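Coenzyme F420-dependent N(5),N(10)-methenyltetrahydromethanopterin reductase-related protein (Desulfurobacterium thermolithotrophum DSM 11699, PDB 6HUZ) binds the iron-guanylylpyridinol cofactor and, as a bacterial paralog of [Fe]-hydrogenase (HmdII), uses tetrahydrofolate derivatives as substrates. Local coordinates at residues M1-Y6 and E81-L87; N110-C114 and Q176-L180; V5-G9 and P29-S33. One frame throughout, in Å; residues are numbered along the deposited sequence.

Interaction 1. Residues M1-Y6 and E81-L87; sequences MRVTVY and EAEVAIL
Thr4 is held by both its backbone polar atoms at the middle of this pairing of parallel strands. Thr4 N donates to Val84 O at 2.9 Å, and Thr4 O accepts a bond of the same length from Ile86 N. Two residues on, Tyr6 N reaches Ile86 O at 2.7 Å. Arg2 O closes the other end less regularly: Glu83 N approaches it at 2.9 Å, while Val84 N adds a weak second bond.

Side-chain charge takes over where the strand begins. Glu83, with CG beside its own backbone N (chi1 -73°) and the rest extended, lays its carboxylate against Met1 and Arg2; OE1 accepts Arg2 N at 3.0 Å from above the carboxylate plane, and OE2 forms a salt bridge with Lys179. Arg2 and Glu81 run side by side, but Glu81 OE2 sits over the guanidinium face, 3.5 Å from Arg2 NH2, so this salt bridge rests on charge alone, with no N-H directed at the oxygen.

These are the first and fourth strands of the Rossmann-type parallel sheet, adjacent at its centre in the order 3-2-1-4-5-6.

Apolar contacts divide between its faces. On one, Val3 CG1 meets Ile86 CD1 at 4.0 Å, and Met1 SD rests on Val84 CG2 beneath helix 174-186. On the other, Leu87 CD2 lies 3.9 Å from Tyr6 CB, and Ala85 CB touches the edge of the Tyr6 ring. Thr4 CG2 covers part of one face of that ring, whose hydroxyl is bound to Asp75 O.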
loop_
_atom_site.group_PDB
_atom_site.type_symbol
_atom_site.label_atom_id
_atom_site.label_comp_id
_atom_site.label_asym_id
_atom_site.label_seq_id
_atom_site.Cartn_x
_atom_site.Cartn_y
_atom_site.Cartn_z
ATOM N N MET A 1 -38.967 -0.732 -13.203
ATOM C CA MET A 1 -38.917 -0.239 -11.829
ATOM C C MET A 1 -38.796 1.299 -11.822
ATOM O O MET A 1 -38.468 1.895 -12.851
ATOM C CB MET A 1 -37.777 -0.949 -11.041
ATOM C CG MET A 1 -36.415 -0.235 -11.072
ATOM S SD MET A 1 -35.099 -1.118 -10.143
ATOM C CE MET A 1 -34.980 -2.659 -11.052
ATOM N N ARG A 2 -39.106 1.939 -10.682
ATOM C CA ARG A 2 -39.039 3.396 -10.574
ATOM C C ARG A 2 -37.641 3.773 -10.043
ATOM O O ARG A 2 -37.298 3.420 -8.914
ATOM C CB ARG A 2 -40.137 3.938 -9.642
ATOM C CG ARG A 2 -41.588 3.815 -10.200
ATOM C CD ARG A 2 -42.311 5.139 -10.339
ATOM N NE ARG A 2 -43.119 5.170 -11.563
ATOM C CZ ARG A 2 -43.083 6.124 -12.494
ATOM N NH1 ARG A 2 -43.860 6.042 -13.567
ATOM N NH2 ARG A 2 -42.267 7.166 -12.360
ATOM N N VAL A 3 -36.843 4.472 -10.854
ATOM C CA VAL A 3 -35.476 4.878 -10.468
ATOM C C VAL A 3 -35.359 6.397 -10.559
ATOM O O VAL A 3 -35.802 6.983 -11.547
ATOM C CB VAL A 3 -34.437 4.273 -11.448
ATOM C CG1 VAL A 3 -33.004 4.534 -10.990
ATOM C CG2 VAL A 3 -34.675 2.797 -11.687
ATOM N N THR A 4 -34.746 7.019 -9.565
ATOM C CA THR A 4 -34.494 8.452 -9.565
ATOM C C THR A 4 -32.980 8.621 -9.509
ATOM O O THR A 4 -32.314 8.085 -8.612
ATOM C CB THR A 4 -35.129 9.193 -8.382
ATOM O OG1 THR A 4 -36.548 9.058 -8.460
ATOM C CG2 THR A 4 -34.770 10.682 -8.370
ATOM N N VAL A 5 -32.435 9.365 -10.466
ATOM C CA VAL A 5 -31.009 9.669 -10.520
ATOM C C VAL A 5 -30.946 11.083 -10.031
ATOM O O VAL A 5 -31.692 11.937 -10.519
ATOM C CB VAL A 5 -30.428 9.529 -11.942
ATOM C CG1 VAL A 5 -29.004 10.089 -12.002
ATOM C CG2 VAL A 5 -30.459 8.056 -12.386
ATOM N N TYR A 6 -30.094 11.340 -9.065
ATOM C CA TYR A 6 -29.946 12.675 -8.504
ATOM C C TYR A 6 -28.669 13.262 -9.049
ATOM O O TYR A 6 -27.623 12.741 -8.739
ATOM C CB TYR A 6 -29.908 12.586 -6.975
ATOM C CG TYR A 6 -31.292 12.406 -6.387
ATOM C CD1 TYR A 6 -32.110 13.498 -6.141
ATOM C CD2 TYR A 6 -31.789 11.143 -6.096
ATOM C CE1 TYR A 6 -33.405 13.336 -5.652
ATOM C CE2 TYR A 6 -33.083 10.970 -5.600
ATOM C CZ TYR A 6 -33.873 12.073 -5.343
ATOM O OH TYR A 6 -35.152 11.908 -4.852
ATOM N N GLU A 81 -41.854 8.069 -5.497
ATOM C CA GLU A 81 -42.126 6.681 -5.953
ATOM C C GLU A 81 -40.813 5.910 -6.242
ATOM O O GLU A 81 -40.845 4.820 -6.807
ATOM C CB GLU A 81 -43.021 6.631 -7.202
ATOM C CG GLU A 81 -44.086 7.702 -7.284
ATOM C CD GLU A 81 -44.688 7.772 -8.669
ATOM O OE1 GLU A 81 -45.782 7.200 -8.868
ATOM O OE2 GLU A 81 -44.060 8.392 -9.560
ATOM N N ALA A 82 -39.676 6.476 -5.858
ATOM C CA ALA A 82 -38.380 5.894 -6.120
ATOM C C ALA A 82 -38.051 4.587 -5.364
ATOM O O ALA A 82 -38.001 4.579 -4.134
ATOM C CB ALA A 82 -37.309 6.939 -5.849
ATOM N N GLU A 83 -37.818 3.488 -6.110
ATOM C CA GLU A 83 -37.428 2.195 -5.521
ATOM C C GLU A 83 -35.905 2.196 -5.395
ATOM O O GLU A 83 -35.339 1.506 -4.544
ATOM C CB GLU A 83 -37.790 1.030 -6.434
ATOM C CG GLU A 83 -39.255 0.699 -6.514
ATOM C CD GLU A 83 -39.421 -0.340 -7.593
ATOM O OE1 GLU A 83 -40.012 -0.015 -8.647
ATOM O OE2 GLU A 83 -38.925 -1.472 -7.396
ATOM N N VAL A 84 -35.240 2.933 -6.291
ATOM C CA VAL A 84 -33.782 3.073 -6.311
ATOM C C VAL A 84 -33.506 4.590 -6.440
ATOM O O VAL A 84 -34.045 5.239 -7.334
ATOM C CB VAL A 84 -33.107 2.318 -7.478
ATOM C CG1 VAL A 84 -31.613 2.662 -7.543
ATOM C CG2 VAL A 84 -33.302 0.812 -7.356
ATOM N N ALA A 85 -32.673 5.131 -5.560
ATOM C CA ALA A 85 -32.285 6.536 -5.582
ATOM C C ALA A 85 -30.769 6.523 -5.771
ATOM O O ALA A 85 -30.055 5.998 -4.916
ATOM C CB ALA A 85 -32.670 7.224 -4.274
ATOM N N ILE A 86 -30.280 7.032 -6.912
ATOM C CA ILE A 86 -28.860 7.049 -7.218
ATOM C C ILE A 86 -28.308 8.456 -7.036
ATOM O O ILE A 86 -28.785 9.384 -7.687
ATOM C CB ILE A 86 -28.542 6.503 -8.622
ATOM C CG1 ILE A 86 -28.998 5.029 -8.732
ATOM C CG2 ILE A 86 -27.001 6.602 -8.849
ATOM C CD1 ILE A 86 -29.132 4.510 -10.122
ATOM N N LEU A 87 -27.285 8.603 -6.175
ATOM C CA LEU A 87 -26.708 9.910 -5.909
ATOM C C LEU A 87 -25.499 10.246 -6.770
ATOM O O LEU A 87 -24.371 9.938 -6.377
ATOM C CB LEU A 87 -26.373 10.019 -4.416
ATOM C CG LEU A 87 -27.562 9.822 -3.468
ATOM C CD1 LEU A 87 -27.110 9.797 -2.029
ATOM C CD2 LEU A 87 -28.618 10.932 -3.648
#

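Interaction 2. Residues N110-C114 and Q176-L180; sequences NAVIC and QIEKL. With EDO (1,2-ethanediol), chain F.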
loop_
_atom_site.group_PDB
_atom_site.type_symbol
_atom_site.label_atom_id
_atom_site.label_comp_id
_atom_site.label_asym_id
_atom_site.label_seq_id
_atom_site.Cartn_x
_atom_site.Cartn_y
_atom_site.Cartn_z
ATOM N N ASN A 110 -38.797 -0.187 1.530
ATOM C CA ASN A 110 -37.722 -1.058 1.035
ATOM C C ASN A 110 -36.899 -0.432 -0.098
ATOM O O ASN A 110 -36.225 -1.153 -0.820
ATOM C CB ASN A 110 -38.257 -2.430 0.639
ATOM C CG ASN A 110 -39.038 -3.100 1.747
ATOM O OD1 ASN A 110 -38.579 -3.225 2.889
ATOM N ND2 ASN A 110 -40.243 -3.549 1.439
ATOM N N ALA A 111 -36.930 0.902 -0.255
ATOM C CA ALA A 111 -36.128 1.557 -1.292
ATOM C C ALA A 111 -34.634 1.394 -0.948
ATOM O O ALA A 111 -34.304 1.160 0.217
ATOM C CB ALA A 111 -36.449 3.040 -1.345
ATOM N N VAL A 112 -33.734 1.535 -1.940
ATOM C CA VAL A 112 -32.279 1.439 -1.696
ATOM C C VAL A 112 -31.654 2.762 -2.181
ATOM O O VAL A 112 -31.996 3.244 -3.257
ATOM C CB VAL A 112 -31.607 0.175 -2.325
ATOM C CG1 VAL A 112 -31.939 0.029 -3.806
ATOM C CG2 VAL A 112 -30.072 0.137 -2.086
ATOM N N ILE A 113 -30.765 3.360 -1.364
ATOM C CA ILE A 113 -30.066 4.599 -1.688
ATOM C C ILE A 113 -28.675 4.158 -2.172
ATOM O O ILE A 113 -28.031 3.376 -1.481
ATOM C CB ILE A 113 -29.968 5.518 -0.433
ATOM C CG1 ILE A 113 -31.327 6.171 -0.143
ATOM C CG2 ILE A 113 -28.865 6.566 -0.598
ATOM C CD1 ILE A 113 -31.425 6.852 1.231
ATOM N N CYS A 114 -28.220 4.647 -3.346
ATOM C CA CYS A 114 -26.927 4.283 -3.911
ATOM C C CYS A 114 -26.040 5.468 -4.068
ATOM O O CYS A 114 -26.491 6.484 -4.588
ATOM C CB CYS A 114 -27.094 3.598 -5.263
ATOM S SG CYS A 114 -28.088 2.099 -5.221
ATOM N N GLN A 176 -32.736 -5.913 -2.608
ATOM C CA GLN A 176 -32.249 -4.621 -3.071
ATOM C C GLN A 176 -31.069 -4.822 -4.016
ATOM O O GLN A 176 -31.042 -4.210 -5.081
ATOM C CB GLN A 176 -31.896 -3.735 -1.870
ATOM C CG GLN A 176 -33.170 -3.230 -1.154
ATOM C CD GLN A 176 -32.931 -2.812 0.292
ATOM O OE1 GLN A 176 -31.901 -3.143 0.909
ATOM N NE2 GLN A 176 -33.887 -2.079 0.862
ATOM N N ILE A 177 -30.115 -5.686 -3.652
ATOM C CA ILE A 177 -28.952 -5.959 -4.504
ATOM C C ILE A 177 -29.450 -6.494 -5.881
ATOM O O ILE A 177 -28.933 -6.084 -6.918
ATOM C CB ILE A 177 -27.993 -6.983 -3.824
ATOM C CG1 ILE A 177 -27.303 -6.410 -2.567
ATOM C CG2 ILE A 177 -26.936 -7.471 -4.818
ATOM C CD1 ILE A 177 -26.262 -5.329 -2.865
ATOM N N GLU A 178 -30.442 -7.393 -5.891
ATOM C CA GLU A 178 -30.978 -7.944 -7.155
ATOM C C GLU A 178 -31.503 -6.819 -8.044
ATOM O O GLU A 178 -31.308 -6.854 -9.253
ATOM C CB GLU A 178 -32.086 -8.975 -6.903
ATOM C CG GLU A 178 -31.584 -10.317 -6.378
ATOM C CD GLU A 178 -30.451 -10.963 -7.156
ATOM O OE1 GLU A 178 -30.565 -11.089 -8.397
ATOM O OE2 GLU A 178 -29.443 -11.346 -6.520
ATOM N N LYS A 179 -32.153 -5.813 -7.458
ATOM C CA LYS A 179 -32.678 -4.693 -8.245
ATOM C C LYS A 179 -31.525 -3.949 -8.923
ATOM O O LYS A 179 -31.635 -3.615 -10.092
ATOM C CB LYS A 179 -33.481 -3.723 -7.372
ATOM C CG LYS A 179 -34.841 -4.250 -6.953
ATOM C CD LYS A 179 -35.671 -3.156 -6.345
ATOM C CE LYS A 179 -36.790 -3.704 -5.491
ATOM N NZ LYS A 179 -37.710 -2.625 -5.037
ATOM N N LEU A 180 -30.411 -3.720 -8.192
ATOM C CA LEU A 180 -29.251 -3.014 -8.730
ATOM C C LEU A 180 -28.622 -3.834 -9.830
ATOM O O LEU A 180 -28.335 -3.301 -10.906
ATOM C CB LEU A 180 -28.248 -2.717 -7.606
ATOM C CG LEU A 180 -28.829 -1.864 -6.471
ATOM C CD1 LEU A 180 -27.757 -1.487 -5.473
ATOM C CD2 LEU A 180 -29.524 -0.623 -7.016
HETATM C C1 EDO F . -30.784 -9.379 -12.684
HETATM O O1 EDO F . -29.588 -9.127 -13.426
HETATM C C2 EDO F . -30.513 -9.154 -11.187
HETATM O O2 EDO F . -31.674 -9.343 -10.386
HETATM O O HOH W 1 -35.728 -1.279 -3.870
#
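Val112 meets Leu180 because its CG1 is turned between the backbone N and the carbonyl carbon (chi1 52°), and Gln176 reaches past it with CD extended beyond CG (chi2 158°) to the backbone of Asn110. The first torsion sets Val112 CG1 tip to tip with Leu180, 4.1 Å from CD2. The second carries the amide past Val112 to the loop that leads into the strand, Gln176 CG passing 3.9 Å from Val112 CB.

At the end of that reach Gln176 NE2 donates to Asn110 O over 3.0 Å, almost straight at 173°. The oxygen lies in the plane of the glutamine amide, yet the donor stands well above the carbonyl plane of Asn110. NE2 also bonds Asp139 O, and OE1 takes the backbone N of Thr173, so the buried amide is gripped at both ends and its rotation is fixed. A water gives Asn110 O a second partner: it donates to that oxygen at 3.1 Å and accepts from Lys179 NZ at 2.7 Å.

Deeper in, the sulfur of Cys114 rests against both methyls of Leu180, 3.6 Å from CD2 and equally close to CD1. On the solvent side of the helix, an ethanediol, probably from the crystallisation liquor, places its O2 beside Glu178 O and OE1.

Helix 174-186 thus packs on one face of the parallel sheet: Leu180 also touches Val84 on strand 84-87 and Ser143 on strand 141-144, which flank strand 112-115, and meets Ile161 of the separate two-stranded sheet, strand 158-163.

Interaction 3. Residues V5-G9 and P29-S33; sequences VYGFG and PYGGS. With FE9 (iron-guanylyl pyridinol cofactor), chain B.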
loop_
_atom_site.group_PDB
_atom_site.type_symbol
_atom_site.label_atom_id
_atom_site.label_comp_id
_atom_site.label_asym_id
_atom_site.label_seq_id
_atom_site.Cartn_x
_atom_site.Cartn_y
_atom_site.Cartn_z
ATOM N N VAL A 5 -32.435 9.365 -10.466
ATOM C CA VAL A 5 -31.009 9.669 -10.520
ATOM C C VAL A 5 -30.946 11.083 -10.031
ATOM O O VAL A 5 -31.692 11.937 -10.519
ATOM C CB VAL A 5 -30.428 9.529 -11.942
ATOM C CG1 VAL A 5 -29.004 10.089 -12.002
ATOM C CG2 VAL A 5 -30.459 8.056 -12.386
ATOM N N TYR A 6 -30.094 11.340 -9.065
ATOM C CA TYR A 6 -29.946 12.675 -8.504
ATOM C C TYR A 6 -28.669 13.262 -9.049
ATOM O O TYR A 6 -27.623 12.741 -8.739
ATOM C CB TYR A 6 -29.908 12.586 -6.975
ATOM C CG TYR A 6 -31.292 12.406 -6.387
ATOM C CD1 TYR A 6 -32.110 13.498 -6.141
ATOM C CD2 TYR A 6 -31.789 11.143 -6.096
ATOM C CE1 TYR A 6 -33.405 13.336 -5.652
ATOM C CE2 TYR A 6 -33.083 10.970 -5.600
ATOM C CZ TYR A 6 -33.873 12.073 -5.343
ATOM O OH TYR A 6 -35.152 11.908 -4.852
ATOM N N GLY A 7 -28.759 14.309 -9.870
ATOM C CA GLY A 7 -27.590 14.955 -10.464
ATOM C C GLY A 7 -27.464 14.724 -11.957
ATOM O O GLY A 7 -27.442 13.588 -12.406
ATOM N N PHE A 8 -27.398 15.798 -12.753
ATOM C CA PHE A 8 -27.297 15.646 -14.213
ATOM C C PHE A 8 -25.900 15.203 -14.649
ATOM O O PHE A 8 -25.773 14.400 -15.577
ATOM C CB PHE A 8 -27.631 16.982 -14.913
ATOM C CG PHE A 8 -27.870 16.868 -16.404
ATOM C CD1 PHE A 8 -29.134 16.564 -16.903
ATOM C CD2 PHE A 8 -26.833 17.058 -17.306
ATOM C CE1 PHE A 8 -29.363 16.481 -18.279
ATOM C CE2 PHE A 8 -27.059 16.958 -18.679
ATOM C CZ PHE A 8 -28.328 16.680 -19.158
ATOM N N GLY A 9 -24.895 15.781 -14.009
ATOM C CA GLY A 9 -23.477 15.575 -14.281
ATOM C C GLY A 9 -22.991 16.931 -14.766
ATOM O O GLY A 9 -23.763 17.642 -15.406
ATOM N N PRO A 29 -24.696 14.148 -23.350
ATOM C CA PRO A 29 -24.429 14.351 -21.921
ATOM C C PRO A 29 -23.812 13.136 -21.231
ATOM O O PRO A 29 -24.190 11.998 -21.492
ATOM C CB PRO A 29 -25.812 14.685 -21.376
ATOM C CG PRO A 29 -26.722 13.800 -22.197
ATOM C CD PRO A 29 -26.120 13.830 -23.589
ATOM N N TYR A 30 -22.863 13.401 -20.341
ATOM C CA TYR A 30 -22.154 12.384 -19.580
ATOM C C TYR A 30 -22.612 12.428 -18.130
ATOM O O TYR A 30 -23.138 13.446 -17.681
ATOM C CB TYR A 30 -20.651 12.697 -19.610
ATOM C CG TYR A 30 -20.015 12.563 -20.979
ATOM C CD1 TYR A 30 -19.796 11.311 -21.546
ATOM C CD2 TYR A 30 -19.548 13.678 -21.664
ATOM C CE1 TYR A 30 -19.150 11.176 -22.770
ATOM C CE2 TYR A 30 -18.929 13.560 -22.904
ATOM C CZ TYR A 30 -18.717 12.304 -23.450
ATOM O OH TYR A 30 -18.083 12.184 -24.672
ATOM N N GLY A 31 -22.391 11.334 -17.412
ATOM C CA GLY A 31 -22.733 11.243 -15.997
ATOM C C GLY A 31 -24.122 10.729 -15.692
ATOM O O GLY A 31 -24.596 9.810 -16.348
ATOM N N GLY A 32 -24.758 11.311 -14.685
ATOM C CA GLY A 32 -26.088 10.917 -14.233
ATOM C C GLY A 32 -27.109 10.912 -15.343
ATOM O O GLY A 32 -27.952 10.019 -15.413
ATOM N N SER A 33 -27.036 11.946 -16.203
ATOM C CA SER A 33 -27.913 12.100 -17.356
ATOM C C SER A 33 -27.818 10.874 -18.264
ATOM O O SER A 33 -28.850 10.356 -18.695
ATOM C CB SER A 33 -27.479 13.330 -18.156
ATOM O OG SER A 33 -26.078 13.254 -18.381
HETATM O O2 FE9 B . -16.377 12.694 -12.067
HETATM FE FE FE9 B . -17.398 9.740 -11.273
HETATM C C1F FE9 B . -18.006 9.772 -13.000
HETATM O O1F FE9 B . -18.386 9.787 -14.067
HETATM C C2F FE9 B . -16.900 7.991 -11.525
HETATM O O2F FE9 B . -16.630 6.905 -11.684
HETATM C C8 FE9 B . -19.068 9.251 -10.497
HETATM O O18 FE9 B . -19.464 8.100 -10.456
HETATM C C7 FE9 B . -19.921 10.355 -9.894
HETATM C C6 FE9 B . -19.279 11.645 -10.318
HETATM N N1 FE9 B . -18.059 11.562 -11.009
HETATM C C5 FE9 B . -19.933 12.931 -10.031
HETATM C C5M FE9 B . -21.217 12.955 -9.250
HETATM C C4 FE9 B . -19.271 14.166 -10.481
HETATM C C3 FE9 B . -17.974 14.072 -11.207
HETATM C C3M FE9 B . -17.248 15.291 -11.716
HETATM C C2 FE9 B . -17.394 12.701 -11.467
HETATM O O3P FE9 B . -19.856 15.345 -10.130
HETATM P P1 FE9 B . -20.732 16.247 -11.143
HETATM O O1P FE9 B . -20.411 15.888 -12.514
HETATM O O2P FE9 B . -20.254 17.778 -10.933
HETATM O "O5'" FE9 B . -22.256 15.969 -10.770
HETATM C "C5'" FE9 B . -22.854 16.453 -9.577
HETATM C "C4'" FE9 B . -24.264 16.893 -9.955
HETATM O "O4'" FE9 B . -24.990 17.227 -8.778
HETATM C "C1'" FE9 B . -25.881 18.285 -9.105
HETATM C "C2'" FE9 B . -25.063 19.166 -10.023
HETATM O "O2'" FE9 B . -25.843 20.058 -10.831
HETATM C "C3'" FE9 B . -24.287 18.139 -10.839
HETATM O "O3'" FE9 B . -24.921 17.824 -12.080
HETATM N N9A FE9 B . -26.386 18.910 -7.868
HETATM C C4A FE9 B . -27.486 18.489 -7.287
HETATM N N3A FE9 B . -28.408 17.558 -7.623
HETATM C C2A FE9 B . -29.490 17.400 -6.833
HETATM N N2A FE9 B . -30.366 16.431 -7.182
HETATM N N1A FE9 B . -29.721 18.131 -5.725
HETATM C C6A FE9 B . -28.901 19.121 -5.332
HETATM O O6A FE9 B . -29.118 19.775 -4.299
HETATM C C5A FE9 B . -27.682 19.348 -6.112
HETATM N N7A FE9 B . -26.633 20.181 -6.057
HETATM C C8A FE9 B . -25.850 19.902 -7.130
HETATM O O HOH W 2 -23.393 16.332 -18.067
HETATM O O HOH W 3 -15.271 10.464 -11.317
#
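The glycine-rich turn after the first strand of the Rossmann-type domain brings Phe8 against Ser33, in the first turn of helix 32-41. Ser33 N donates to Phe8 O at 2.8 Å, which ties the turn to the helix start. Ser33 CB also sits over the centre of the Phe8 ring, 3.5 Å from its centroid, a CH-pi contact. The ring gets there because chi1 (-167°) turns CG opposite the backbone N; its CE2 reaches Pro29 CB, in the loop before the helix, at 3.7 Å. Replacing Phe8 by an alanine is likely to leave Ser33 and Pro29 without this apolar cover and open a gap toward Ile60 and Val64 of helix 58-66.

The glycines make the close approach possible. Gly32 CA passes 3.5 Å from Gly7 O, so a beta carbon on Gly32 would collide with that oxygen; one on Gly9 would strike Tyr30 O.

The cofactor lies along the turn: Gly9 N donates to its ribose O3' at 2.8 Å, and its guanine amino N2A meets the Tyr6 ring at the edge. A glycine-rich turn after the first strand, beneath a nucleotide, is the hallmark of Rossmann folds; here it meets helix 32-41 across an intervening segment.

All three contacts belong to one six-stranded parallel sheet and its flanking helices. Interactions 1 and 3 start from the same strand, 2-6, share Val5 and Tyr6, and have centres about 13 Å apart. Interaction 1 crosses to strand 84-87, whereas interaction 3 leaves the strand's C-terminal end for helix 32-41. Interaction 2 comes later in the chain, after both have closed; its centre is about 9 Å from that of interaction 1, and strands 84-87 and 112-115 are neighbours joined by probable backbone hydrogen bonds. Interactions 2 and 3 lie about 19 Å apart, centre to centre, without touching. The cofactor-binding turn thus grows out of a central strand, and helix 174-186 packs on one face of the sheet.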